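Local coordinates for CrmK (Actinoalloteichus sp. WH1-2216-6, PDB 5I1V), which is a covalently flavinylated FAD-dependent oxidase involved in recycling shunt products during caerulomycin biosynthesis, at residues S399-Y404 with G444-Y449; K341-D346 with E423-I428; G349-E354 with M375-Y380; T148-H153 with V394-S399. All blocks are in the same frame, centred on the assembly; numbering follows the deposited sequence.

Contact 1. Residues S399-Y404 with G444-Y449. With FAD (flavin-adenine dinucleotide), chain E.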
# COMPACT_ATOMS: atom_id res chain seq x y z
N SER A 399 6.12 -28.10 -9.76
CA SER A 399 6.65 -28.17 -8.41
C SER A 399 7.13 -26.82 -7.97
O SER A 399 7.21 -26.54 -6.78
CB SER A 399 7.88 -29.12 -8.39
OG SER A 399 7.49 -30.41 -8.75
N LEU A 400 7.48 -25.99 -8.94
CA LEU A 400 8.23 -24.79 -8.72
C LEU A 400 7.89 -23.80 -9.85
O LEU A 400 7.71 -24.20 -10.99
CB LEU A 400 9.73 -25.15 -8.70
CG LEU A 400 10.56 -24.04 -8.10
CD1 LEU A 400 11.59 -24.55 -7.13
CD2 LEU A 400 11.19 -23.23 -9.22
N LYS A 401 7.72 -22.54 -9.50
CA LYS A 401 7.47 -21.49 -10.46
C LYS A 401 8.69 -20.59 -10.58
O LYS A 401 9.47 -20.42 -9.62
CB LYS A 401 6.26 -20.67 -10.06
CG LYS A 401 4.96 -21.44 -10.07
CD LYS A 401 3.79 -20.51 -9.80
CE LYS A 401 2.53 -20.96 -10.52
NZ LYS A 401 2.62 -20.65 -11.96
N THR A 402 8.89 -20.05 -11.78
CA THR A 402 9.93 -19.06 -11.99
C THR A 402 9.30 -17.87 -12.74
O THR A 402 8.38 -18.03 -13.53
CB THR A 402 11.16 -19.57 -12.78
OG1 THR A 402 10.85 -19.60 -14.18
CG2 THR A 402 11.62 -20.95 -12.26
N PHE A 403 9.84 -16.70 -12.45
CA PHE A 403 9.32 -15.42 -12.83
C PHE A 403 10.55 -14.58 -13.22
O PHE A 403 11.60 -14.72 -12.60
CB PHE A 403 8.60 -14.87 -11.60
CG PHE A 403 8.07 -13.49 -11.76
CD1 PHE A 403 7.03 -13.24 -12.66
CD2 PHE A 403 8.56 -12.44 -11.02
CE1 PHE A 403 6.53 -11.95 -12.82
CE2 PHE A 403 8.06 -11.16 -11.16
CZ PHE A 403 7.04 -10.91 -12.06
N TYR A 404 10.41 -13.76 -14.26
CA TYR A 404 11.44 -12.88 -14.77
C TYR A 404 10.83 -11.49 -14.83
O TYR A 404 9.66 -11.37 -15.26
CB TYR A 404 11.84 -13.25 -16.18
CG TYR A 404 12.37 -14.63 -16.34
CD1 TYR A 404 11.58 -15.76 -16.14
CD2 TYR A 404 13.70 -14.84 -16.73
CE1 TYR A 404 12.09 -17.04 -16.32
CE2 TYR A 404 14.20 -16.11 -16.89
CZ TYR A 404 13.42 -17.20 -16.68
OH TYR A 404 13.98 -18.45 -16.91
N GLY A 444 5.20 -25.40 -18.57
CA GLY A 444 4.60 -24.30 -19.29
C GLY A 444 4.75 -22.96 -18.56
O GLY A 444 5.76 -22.70 -17.91
N ALA A 445 3.75 -22.10 -18.71
CA ALA A 445 3.78 -20.77 -18.12
C ALA A 445 2.43 -20.37 -17.60
O ALA A 445 1.43 -21.01 -17.91
CB ALA A 445 4.24 -19.77 -19.15
N TYR A 446 2.40 -19.27 -16.83
CA TYR A 446 1.20 -18.83 -16.14
C TYR A 446 0.51 -17.70 -16.85
O TYR A 446 1.08 -16.66 -17.10
CB TYR A 446 1.64 -18.42 -14.73
CG TYR A 446 0.56 -17.97 -13.77
CD1 TYR A 446 -0.67 -18.62 -13.68
CD2 TYR A 446 0.81 -16.94 -12.88
CE1 TYR A 446 -1.63 -18.20 -12.76
CE2 TYR A 446 -0.12 -16.53 -11.95
CZ TYR A 446 -1.34 -17.14 -11.91
OH TYR A 446 -2.25 -16.72 -10.99
N ILE A 447 -0.80 -17.86 -17.09
CA ILE A 447 -1.54 -16.92 -17.86
C ILE A 447 -1.60 -15.54 -17.21
O ILE A 447 -1.70 -14.55 -17.91
CB ILE A 447 -2.96 -17.46 -18.21
CG1 ILE A 447 -3.63 -16.60 -19.31
CG2 ILE A 447 -3.86 -17.51 -16.96
CD1 ILE A 447 -2.92 -16.52 -20.64
N ASN A 448 -1.51 -15.48 -15.90
CA ASN A 448 -1.52 -14.19 -15.17
C ASN A 448 -0.16 -13.43 -15.22
O ASN A 448 -0.06 -12.29 -14.73
CB ASN A 448 -1.96 -14.43 -13.77
CG ASN A 448 -3.46 -14.26 -13.61
OD1 ASN A 448 -4.10 -13.64 -14.48
ND2 ASN A 448 -4.02 -14.79 -12.52
N TYR A 449 0.86 -14.05 -15.80
CA TYR A 449 2.07 -13.30 -16.24
C TYR A 449 2.23 -13.43 -17.76
O TYR A 449 3.17 -14.06 -18.21
CB TYR A 449 3.32 -13.85 -15.58
CG TYR A 449 3.31 -13.71 -14.08
CD1 TYR A 449 3.06 -12.47 -13.50
CD2 TYR A 449 3.63 -14.76 -13.24
CE1 TYR A 449 3.06 -12.29 -12.14
CE2 TYR A 449 3.61 -14.60 -11.85
CZ TYR A 449 3.31 -13.36 -11.33
OH TYR A 449 3.29 -13.12 -9.98
PA FAD E . -6.27 -5.99 -14.95
O1A FAD E . -5.10 -5.37 -15.67
O2A FAD E . -7.35 -5.04 -14.53
O5B FAD E . -6.87 -7.16 -15.80
C5B FAD E . -6.13 -8.32 -16.15
C4B FAD E . -6.84 -9.04 -17.31
O4B FAD E . -8.07 -9.56 -16.77
C3B FAD E . -7.26 -8.21 -18.50
O3B FAD E . -7.36 -9.06 -19.63
C2B FAD E . -8.64 -7.75 -18.13
O2B FAD E . -9.46 -7.20 -19.17
C1B FAD E . -9.19 -8.98 -17.40
N9A FAD E . -10.14 -8.61 -16.32
C8A FAD E . -9.98 -7.73 -15.29
N7A FAD E . -11.16 -7.60 -14.60
C5A FAD E . -12.02 -8.40 -15.20
C6A FAD E . -13.40 -8.72 -14.93
N6A FAD E . -13.95 -8.16 -13.88
N1A FAD E . -14.00 -9.58 -15.76
C2A FAD E . -13.38 -10.11 -16.84
N3A FAD E . -12.07 -9.90 -17.13
C4A FAD E . -11.41 -9.00 -16.34
N1 FAD E . -0.60 -13.40 -9.55
C2 FAD E . -0.55 -14.45 -8.69
O2 FAD E . -1.18 -15.48 -8.94
N3 FAD E . 0.16 -14.42 -7.55
C4 FAD E . 0.91 -13.39 -7.16
O4 FAD E . 1.52 -13.40 -6.07
C4X FAD E . 0.92 -12.21 -8.01
N5 FAD E . 1.66 -11.12 -7.69
C5X FAD E . 1.55 -10.01 -8.44
C6 FAD E . 2.17 -8.83 -8.04
C7 FAD E . 2.11 -7.65 -8.78
C7M FAD E . 2.82 -6.39 -8.26
C8 FAD E . 1.34 -7.70 -10.04
C8M FAD E . 1.24 -6.49 -10.93
C9 FAD E . 0.72 -8.87 -10.48
C9A FAD E . 0.79 -10.03 -9.72
N10 FAD E . 0.15 -11.22 -10.12
C10 FAD E . 0.16 -12.31 -9.27
C1' FAD E . -0.40 -11.38 -11.46
C2' FAD E . -1.86 -11.06 -11.47
O2' FAD E . -2.57 -12.18 -10.98
C3' FAD E . -2.35 -10.66 -12.82
O3' FAD E . -1.59 -9.50 -13.27
C4' FAD E . -3.87 -10.38 -12.82
O4' FAD E . -4.36 -10.65 -14.13
C5' FAD E . -4.15 -8.95 -12.40
O5' FAD E . -5.56 -8.78 -12.32
P FAD E . -6.07 -7.27 -12.27
O1P FAD E . -5.33 -6.51 -11.24
O2P FAD E . -7.57 -7.25 -12.23
O3P FAD E . -5.58 -6.73 -13.72
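K401 carries a buried ammonium group to the ring of Y446, an off-centre cation-pi contact: NZ of K401 is 4.4 Å from the Y446 centroid, 33° off the ring normal, and nearest to CB and CG at the root of the ring. Bends late in the chain, at chi3 and chi4, turn the lysine tip there. The same NZ forms a salt bridge with D346, its strongest polar partner, and Y380 supplies a further cation-pi contact. Beside this pair, F403 reaches Y449; its CE1 stands 3.5 Å above the Y449 plane, over the ring centre. With centroids 4.5 Å apart and planes at 44°, the two rings meet obliquely.

The tyrosine side leads straight to the flavin. Y446 OH donates to FAD O2 at 2.6 Å and accepts from N448 ND2 at 3.0 Å, a nearly straight bond (161°) close to the amide plane, while OD1 of N448 takes the hydroxyl of FAD O4'. Y449 OH stands over one face of the isoalloxazine, 3.2 Å from FAD C4X. A type I turn from Y446 to Y449, closed by Y449 N to Y446 O, gathers these three pocket residues. Strand 400-408 runs between strands 374-379 and 339-347 of the antiparallel sheet, and residues 444-449 leave the edge strand 442-444, with A445 and I447 packed on helix 466-471.

Contact 2. Residues K341-D346 with E423-I428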
# COMPACT_ATOMS: atom_id res chain seq x y z
N LYS A 341 8.42 -5.43 -17.99
CA LYS A 341 8.20 -6.59 -18.79
C LYS A 341 8.37 -7.83 -17.87
O LYS A 341 9.32 -7.92 -17.08
CB LYS A 341 9.20 -6.63 -19.94
CG LYS A 341 9.15 -7.84 -20.85
CD LYS A 341 7.93 -7.89 -21.73
CE LYS A 341 7.90 -9.14 -22.61
NZ LYS A 341 6.50 -9.58 -22.94
N VAL A 342 7.43 -8.77 -17.95
CA VAL A 342 7.49 -9.98 -17.12
C VAL A 342 7.45 -11.22 -18.00
O VAL A 342 6.92 -11.19 -19.12
CB VAL A 342 6.39 -10.08 -16.06
CG1 VAL A 342 6.50 -8.94 -15.04
CG2 VAL A 342 5.01 -10.15 -16.76
N LYS A 343 8.08 -12.29 -17.53
CA LYS A 343 7.97 -13.58 -18.17
C LYS A 343 7.84 -14.65 -17.06
O LYS A 343 8.11 -14.41 -15.90
CB LYS A 343 9.21 -13.85 -19.05
CG LYS A 343 9.42 -12.86 -20.18
CD LYS A 343 10.61 -13.23 -21.05
CE LYS A 343 10.70 -12.37 -22.28
NZ LYS A 343 10.01 -13.01 -23.44
N SER A 344 7.46 -15.83 -17.46
CA SER A 344 7.09 -16.89 -16.57
C SER A 344 7.52 -18.22 -17.17
O SER A 344 7.51 -18.37 -18.40
CB SER A 344 5.57 -16.81 -16.40
OG SER A 344 4.98 -18.06 -16.25
N ALA A 345 7.92 -19.16 -16.32
CA ALA A 345 8.28 -20.54 -16.73
C ALA A 345 8.15 -21.43 -15.48
O ALA A 345 8.74 -21.15 -14.44
CB ALA A 345 9.69 -20.64 -17.34
N ASP A 346 7.38 -22.49 -15.57
CA ASP A 346 7.19 -23.39 -14.44
C ASP A 346 7.85 -24.72 -14.66
O ASP A 346 7.91 -25.17 -15.78
CB ASP A 346 5.68 -23.57 -14.21
CG ASP A 346 5.01 -22.25 -13.89
OD1 ASP A 346 5.77 -21.24 -13.65
OD2 ASP A 346 3.75 -22.22 -13.90
N GLU A 423 16.56 -12.08 -24.02
CA GLU A 423 17.75 -12.89 -24.27
C GLU A 423 18.04 -13.86 -23.12
O GLU A 423 18.33 -15.04 -23.37
CB GLU A 423 18.94 -11.98 -24.57
CG GLU A 423 18.80 -11.38 -25.97
CD GLU A 423 20.01 -10.60 -26.48
OE1 GLU A 423 20.92 -10.27 -25.67
OE2 GLU A 423 20.01 -10.27 -27.70
N ILE A 424 17.91 -13.40 -21.87
CA ILE A 424 18.12 -14.33 -20.75
C ILE A 424 17.13 -15.48 -20.81
O ILE A 424 17.51 -16.63 -20.57
CB ILE A 424 18.12 -13.68 -19.37
CG1 ILE A 424 18.47 -14.72 -18.30
CG2 ILE A 424 16.78 -12.99 -19.02
CD1 ILE A 424 18.73 -14.12 -16.92
N TYR A 425 15.85 -15.19 -21.10
CA TYR A 425 14.82 -16.21 -21.10
C TYR A 425 15.02 -17.13 -22.29
O TYR A 425 14.84 -18.33 -22.18
CB TYR A 425 13.46 -15.52 -21.19
CG TYR A 425 12.22 -16.35 -21.08
CD1 TYR A 425 11.60 -16.55 -19.84
CD2 TYR A 425 11.58 -16.82 -22.22
CE1 TYR A 425 10.40 -17.25 -19.75
CE2 TYR A 425 10.39 -17.52 -22.13
CZ TYR A 425 9.81 -17.72 -20.89
OH TYR A 425 8.61 -18.38 -20.86
N ARG A 426 15.40 -16.57 -23.44
CA ARG A 426 15.62 -17.40 -24.61
C ARG A 426 16.79 -18.34 -24.38
O ARG A 426 16.71 -19.51 -24.68
CB ARG A 426 15.87 -16.60 -25.88
CG ARG A 426 16.21 -17.53 -27.06
CD ARG A 426 16.93 -16.82 -28.18
NE ARG A 426 18.10 -16.08 -27.72
CZ ARG A 426 18.61 -15.02 -28.35
NH1 ARG A 426 18.05 -14.56 -29.48
NH2 ARG A 426 19.67 -14.40 -27.84
N ASP A 427 17.87 -17.81 -23.83
CA ASP A 427 19.08 -18.63 -23.62
C ASP A 427 18.84 -19.72 -22.60
O ASP A 427 19.19 -20.88 -22.84
CB ASP A 427 20.24 -17.74 -23.21
CG ASP A 427 20.77 -16.89 -24.38
OD1 ASP A 427 20.30 -17.05 -25.54
OD2 ASP A 427 21.68 -16.07 -24.12
N ILE A 428 18.18 -19.37 -21.49
CA ILE A 428 17.83 -20.37 -20.49
C ILE A 428 17.01 -21.48 -21.17
O ILE A 428 17.22 -22.66 -20.86
CB ILE A 428 17.17 -19.76 -19.23
CG1 ILE A 428 18.24 -19.10 -18.38
CG2 ILE A 428 16.46 -20.82 -18.40
CD1 ILE A 428 17.69 -18.24 -17.27
O HOH W 1 6.91 -15.93 -20.66
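Y425 leaves helix 423-428 toward strand 341-346, and its atoms meet the strand in succession. CB touches CD of K343, and CG lies closer to that methylene, at 3.5 Å. With CG anti to the backbone N, the ring is carried across to the strand with one face against the lysine chain. K343 CD stands over that face, 3.8 Å from the centroid, which meets the geometry of a CH-pi contact. CD1 and CE1 both approach K343 CB. CE1 also comes within 4.2 Å of A345 CB, an oblique apolar touch.

The axes of the short segments 341-346 and 423-428 differ by only 16° in direction and approach to 10.3 Å, a spacing that the tyrosine spans. This is alpha/beta layer packing, in which helix 414-428 lies along the large antiparallel sheet, which corresponds to the substrate-binding domain in berberine-bridge-type relatives.

At the tip, OH donates to the carbonyl O of S344 at 2.7 Å, with a C=O...O angle of 155° and the donor tilted 25° from the carbonyl plane. The hydroxyl also accepts from a water, 3.0 Å from Y425 OH, which in turn accepts from S344 N. Two bonds thus grip the buried phenol. NZ of K343 lies 4.8 Å from the Y425 centroid, an off-centre cation-pi contact, but its stronger partners are D451 and D453, which form salt bridges with it. S344 OG turns to the backbone N of Y446, a residue of the FAD site.

Contact 3. Residues G349-E354 with M375-Y380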
# COMPACT_ATOMS: atom_id res chain seq x y z
N GLY A 349 11.17 -30.23 -12.69
CA GLY A 349 12.51 -30.79 -12.58
C GLY A 349 13.46 -29.62 -12.51
O GLY A 349 13.02 -28.44 -12.64
N PRO A 350 14.75 -29.89 -12.27
CA PRO A 350 15.65 -28.79 -12.05
C PRO A 350 16.16 -28.22 -13.33
O PRO A 350 16.17 -28.91 -14.36
CB PRO A 350 16.83 -29.43 -11.29
CG PRO A 350 16.85 -30.84 -11.77
CD PRO A 350 15.41 -31.20 -12.10
N HIS A 351 16.60 -26.97 -13.27
CA HIS A 351 17.46 -26.42 -14.30
C HIS A 351 18.79 -27.14 -14.27
O HIS A 351 19.30 -27.48 -13.21
CB HIS A 351 17.70 -24.95 -14.10
CG HIS A 351 16.57 -24.10 -14.55
ND1 HIS A 351 16.32 -22.86 -14.02
CD2 HIS A 351 15.60 -24.32 -15.47
CE1 HIS A 351 15.27 -22.33 -14.61
NE2 HIS A 351 14.81 -23.20 -15.49
N THR A 352 19.33 -27.37 -15.46
CA THR A 352 20.64 -28.01 -15.61
C THR A 352 21.73 -27.03 -15.24
O THR A 352 21.49 -25.83 -15.11
CB THR A 352 20.92 -28.38 -17.07
OG1 THR A 352 21.05 -27.18 -17.85
CG2 THR A 352 19.82 -29.31 -17.63
N ARG A 353 22.95 -27.53 -15.12
CA ARG A 353 24.09 -26.67 -14.87
C ARG A 353 24.35 -25.66 -16.01
O ARG A 353 24.71 -24.52 -15.72
CB ARG A 353 25.34 -27.53 -14.53
CG ARG A 353 26.69 -26.94 -14.96
CD ARG A 353 27.91 -27.42 -14.17
NE ARG A 353 27.58 -27.62 -12.75
CZ ARG A 353 27.24 -28.78 -12.19
NH1 ARG A 353 27.21 -29.91 -12.89
NH2 ARG A 353 26.93 -28.81 -10.90
N GLU A 354 24.18 -26.05 -17.27
CA GLU A 354 24.36 -25.12 -18.40
C GLU A 354 23.29 -24.02 -18.39
O GLU A 354 23.59 -22.86 -18.60
CB GLU A 354 24.34 -25.85 -19.76
CG GLU A 354 25.45 -26.88 -19.98
CD GLU A 354 25.11 -28.29 -19.45
OE1 GLU A 354 24.12 -28.44 -18.69
OE2 GLU A 354 25.84 -29.25 -19.80
N MET A 375 15.53 -12.76 -12.00
CA MET A 375 14.71 -13.94 -12.09
C MET A 375 14.52 -14.47 -10.68
O MET A 375 15.34 -14.25 -9.78
CB MET A 375 15.22 -14.98 -13.10
CG MET A 375 16.56 -15.60 -12.82
SD MET A 375 16.98 -16.80 -14.12
CE MET A 375 15.68 -18.01 -13.88
N GLU A 376 13.38 -15.11 -10.49
CA GLU A 376 13.00 -15.65 -9.20
C GLU A 376 12.58 -17.09 -9.30
O GLU A 376 11.94 -17.50 -10.26
CB GLU A 376 11.81 -14.87 -8.61
CG GLU A 376 11.93 -13.37 -8.58
CD GLU A 376 10.71 -12.67 -7.94
OE1 GLU A 376 9.59 -13.27 -7.86
OE2 GLU A 376 10.86 -11.51 -7.52
N TYR A 377 12.92 -17.84 -8.25
CA TYR A 377 12.47 -19.21 -8.09
C TYR A 377 11.51 -19.27 -6.91
O TYR A 377 11.86 -18.92 -5.80
CB TYR A 377 13.67 -20.11 -7.82
CG TYR A 377 14.59 -20.24 -8.98
CD1 TYR A 377 14.39 -21.23 -9.92
CD2 TYR A 377 15.68 -19.41 -9.12
CE1 TYR A 377 15.25 -21.40 -10.97
CE2 TYR A 377 16.55 -19.57 -10.18
CZ TYR A 377 16.34 -20.58 -11.09
OH TYR A 377 17.18 -20.73 -12.15
N ILE A 378 10.31 -19.74 -7.15
CA ILE A 378 9.20 -19.65 -6.19
C ILE A 378 8.68 -21.03 -5.83
O ILE A 378 8.18 -21.74 -6.68
CB ILE A 378 8.03 -18.85 -6.82
CG1 ILE A 378 8.53 -17.50 -7.32
CG2 ILE A 378 6.89 -18.67 -5.81
CD1 ILE A 378 7.69 -16.85 -8.40
N ALA A 379 8.78 -21.39 -4.57
CA ALA A 379 8.32 -22.66 -4.06
C ALA A 379 6.81 -22.78 -4.34
O ALA A 379 6.11 -21.79 -4.32
CB ALA A 379 8.58 -22.74 -2.59
N TYR A 380 6.38 -23.99 -4.69
CA TYR A 380 4.99 -24.26 -5.13
C TYR A 380 4.67 -25.72 -4.84
O TYR A 380 5.39 -26.37 -4.08
CB TYR A 380 4.91 -23.95 -6.63
CG TYR A 380 3.56 -23.81 -7.26
CD1 TYR A 380 2.63 -22.85 -6.84
CD2 TYR A 380 3.20 -24.62 -8.30
CE1 TYR A 380 1.40 -22.74 -7.47
CE2 TYR A 380 2.00 -24.51 -8.95
CZ TYR A 380 1.09 -23.56 -8.53
OH TYR A 380 -0.13 -23.48 -9.18
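H351 and Y377 bury most of the surface here and meet through one polar link. ND1 of H351 and OH of Y377 are 3.0 Å apart in a hydrogen bond with an angle of 147°, in which either group could donate. Each polar atom lies at the edge of the other ring, near its plane. The rings touch rim to rim, with centroids 5.6 Å apart and planes at 72°, so neither covers the other's face; beside the bond, CE1 of Y377 comes to 3.5 Å from H351 ND1. For Y377, chi1 of -68° sets CG anti to the carbonyl carbon and lifts the phenol off the strand toward the histidine.

M375, two residues earlier on the same strand, adds a lighter touch: its methyl CE is 4.4 Å from H351 CE1 and approaches that ring obliquely. L356 of helix 353-364 packs against both H351 and Y377, A359 on M375, and helix 237-253 reaches the tyrosine through F247 and L248.

T352, immediately after H351, is the N-cap of helix 353-364. This is a loop-to-strand contact where a capped helix, lying on the antiparallel sheet, begins, with the H351-Y377 hydrogen bond linking it to inner strand 374-379.

Contact 4. Residues T148-H153 with V394-S399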
# COMPACT_ATOMS: atom_id res chain seq x y z
N THR A 148 -6.40 -20.12 -5.29
CA THR A 148 -7.62 -19.38 -5.08
C THR A 148 -8.81 -20.10 -5.69
O THR A 148 -9.89 -20.15 -5.10
CB THR A 148 -7.55 -17.98 -5.71
OG1 THR A 148 -7.21 -18.10 -7.10
CG2 THR A 148 -6.51 -17.18 -5.11
N VAL A 149 -8.64 -20.65 -6.87
CA VAL A 149 -9.75 -21.29 -7.55
C VAL A 149 -10.22 -22.59 -6.87
O VAL A 149 -11.35 -23.03 -7.08
CB VAL A 149 -9.48 -21.52 -9.03
CG1 VAL A 149 -9.22 -20.19 -9.74
CG2 VAL A 149 -8.37 -22.53 -9.26
N ASP A 150 -9.43 -23.15 -5.97
CA ASP A 150 -9.91 -24.23 -5.10
C ASP A 150 -11.00 -23.84 -4.08
O ASP A 150 -11.56 -24.71 -3.43
CB ASP A 150 -8.73 -24.94 -4.43
CG ASP A 150 -7.77 -25.55 -5.47
OD1 ASP A 150 -8.32 -26.03 -6.47
OD2 ASP A 150 -6.49 -25.53 -5.31
N TYR A 151 -11.30 -22.55 -3.96
CA TYR A 151 -12.33 -22.02 -3.10
C TYR A 151 -13.41 -21.30 -3.86
O TYR A 151 -14.18 -20.53 -3.23
CB TYR A 151 -11.66 -21.04 -2.11
CG TYR A 151 -10.64 -21.78 -1.32
CD1 TYR A 151 -9.31 -21.89 -1.78
CD2 TYR A 151 -11.00 -22.46 -0.18
CE1 TYR A 151 -8.38 -22.63 -1.06
CE2 TYR A 151 -10.09 -23.22 0.53
CZ TYR A 151 -8.80 -23.31 0.09
OH TYR A 151 -7.90 -24.08 0.84
N LEU A 152 -13.42 -21.41 -5.20
CA LEU A 152 -14.40 -20.68 -5.99
C LEU A 152 -15.77 -21.40 -5.94
O LEU A 152 -15.99 -22.43 -6.57
CB LEU A 152 -13.98 -20.47 -7.42
CG LEU A 152 -14.88 -19.57 -8.29
CD1 LEU A 152 -14.94 -18.16 -7.74
CD2 LEU A 152 -14.34 -19.51 -9.70
N HIS A 153 -16.64 -20.85 -5.17
CA HIS A 153 -18.00 -21.44 -4.97
C HIS A 153 -18.91 -21.08 -6.14
O HIS A 153 -19.66 -21.92 -6.62
CB HIS A 153 -18.50 -20.98 -3.62
CG HIS A 153 -19.93 -21.34 -3.33
ND1 HIS A 153 -20.30 -22.60 -2.90
CD2 HIS A 153 -21.05 -20.59 -3.35
CE1 HIS A 153 -21.61 -22.60 -2.64
NE2 HIS A 153 -22.09 -21.41 -2.95
N VAL A 394 -7.15 -24.65 -14.42
CA VAL A 394 -5.73 -24.34 -14.25
C VAL A 394 -4.83 -25.55 -14.49
O VAL A 394 -5.09 -26.63 -13.92
CB VAL A 394 -5.38 -23.84 -12.83
CG1 VAL A 394 -3.93 -23.37 -12.78
CG2 VAL A 394 -6.25 -22.69 -12.42
N PRO A 395 -3.75 -25.39 -15.29
CA PRO A 395 -2.75 -26.45 -15.36
C PRO A 395 -2.19 -26.76 -13.99
O PRO A 395 -2.01 -25.88 -13.16
CB PRO A 395 -1.63 -25.83 -16.21
CG PRO A 395 -2.36 -24.93 -17.13
CD PRO A 395 -3.39 -24.30 -16.23
N ARG A 396 -1.96 -28.02 -13.72
CA ARG A 396 -1.31 -28.37 -12.48
C ARG A 396 -0.14 -29.29 -12.79
O ARG A 396 -0.06 -29.82 -13.87
CB ARG A 396 -2.34 -28.95 -11.53
CG ARG A 396 -3.17 -27.82 -10.91
CD ARG A 396 -4.22 -28.33 -10.00
NE ARG A 396 -5.39 -27.48 -9.93
CZ ARG A 396 -5.85 -26.88 -8.84
NH1 ARG A 396 -5.24 -26.99 -7.68
NH2 ARG A 396 -6.97 -26.19 -8.91
N GLY A 397 0.73 -29.49 -11.84
CA GLY A 397 1.86 -30.39 -12.08
C GLY A 397 3.19 -29.74 -11.79
O GLY A 397 4.16 -30.44 -11.51
N ALA A 398 3.26 -28.42 -11.86
CA ALA A 398 4.50 -27.73 -11.50
C ALA A 398 4.84 -27.94 -10.03
O ALA A 398 3.97 -27.96 -9.16
CB ALA A 398 4.41 -26.24 -11.82
N SER A 399 6.12 -28.10 -9.76
CA SER A 399 6.65 -28.17 -8.41
C SER A 399 7.13 -26.82 -7.97
O SER A 399 7.21 -26.54 -6.78
CB SER A 399 7.88 -29.12 -8.39
OG SER A 399 7.49 -30.41 -8.75
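A two-pronged salt bridge joins the FAD-binding domain to the loop leading into strand 400-408 of the large antiparallel sheet. On one side, residues 148-150 form a 3-10 segment just before strand 152-160, within the FAD_PCMH-type fold; on the other, residues 394-399 adopt no regular structure. The contact is partly buried and buries 148 Å², both sides summed.

The evidence for a specific link is the end-on grip of R396 on D150. The two side chains approach from opposite directions, the arginine extended from CG to NE, and both terminal nitrogens are used, one for each carboxylate oxygen. Carboxylate and guanidinium planes differ by 32°, so the fork is twisted. D150 OD2 is also bonded to the backbone N of L147, while R396 NH1 reaches the carbonyl of V384 and NH2 the hydroxyl of T392. These second partners hold both ends of the bridge in position.

Beside the ion pair, the V149 and R396 side chains pass in opposite directions, and V149 CG2 lies 3.9 Å from R396 NH2, oblique to the guanidinium, giving the charged fork an apolar flank. In one of the two conformers of V394, its CG2 lies 3.8 Å from V149 CG2.

The two arms of the fork are unequal. R396 NH2 to D150 OD1 is shorter, 2.8 Å, but bent at 143°, with the acceptor tilted from the guanidinium plane. R396 NH1 to D150 OD2 is 3.1 Å, almost straight at 176°, in that plane and directed at the syn lone pair of OD2.

Overall arrangement
From the N terminus, residues 148-153 come first, and contact 4 closes the longest loop, returning at 394-399 to join the FAD-binding domain to the large antiparallel sheet. Contact 3 (349-354 with 375-380) falls wholly within that loop. It also lies within the span of contact 2, which opens at 341-346 and closes on helix 414-428. Contacts 2 and 4 cross, as do contacts 1 and 2. Contact 1 starts where contact 4 ends, sharing S399, and closes at 444-449 beside the flavin. Neighbouring strands 374-379, 400-408 and 339-347 bring contacts 3, 1 and 2 together; I428 packs on M375 between contacts 2 and 3.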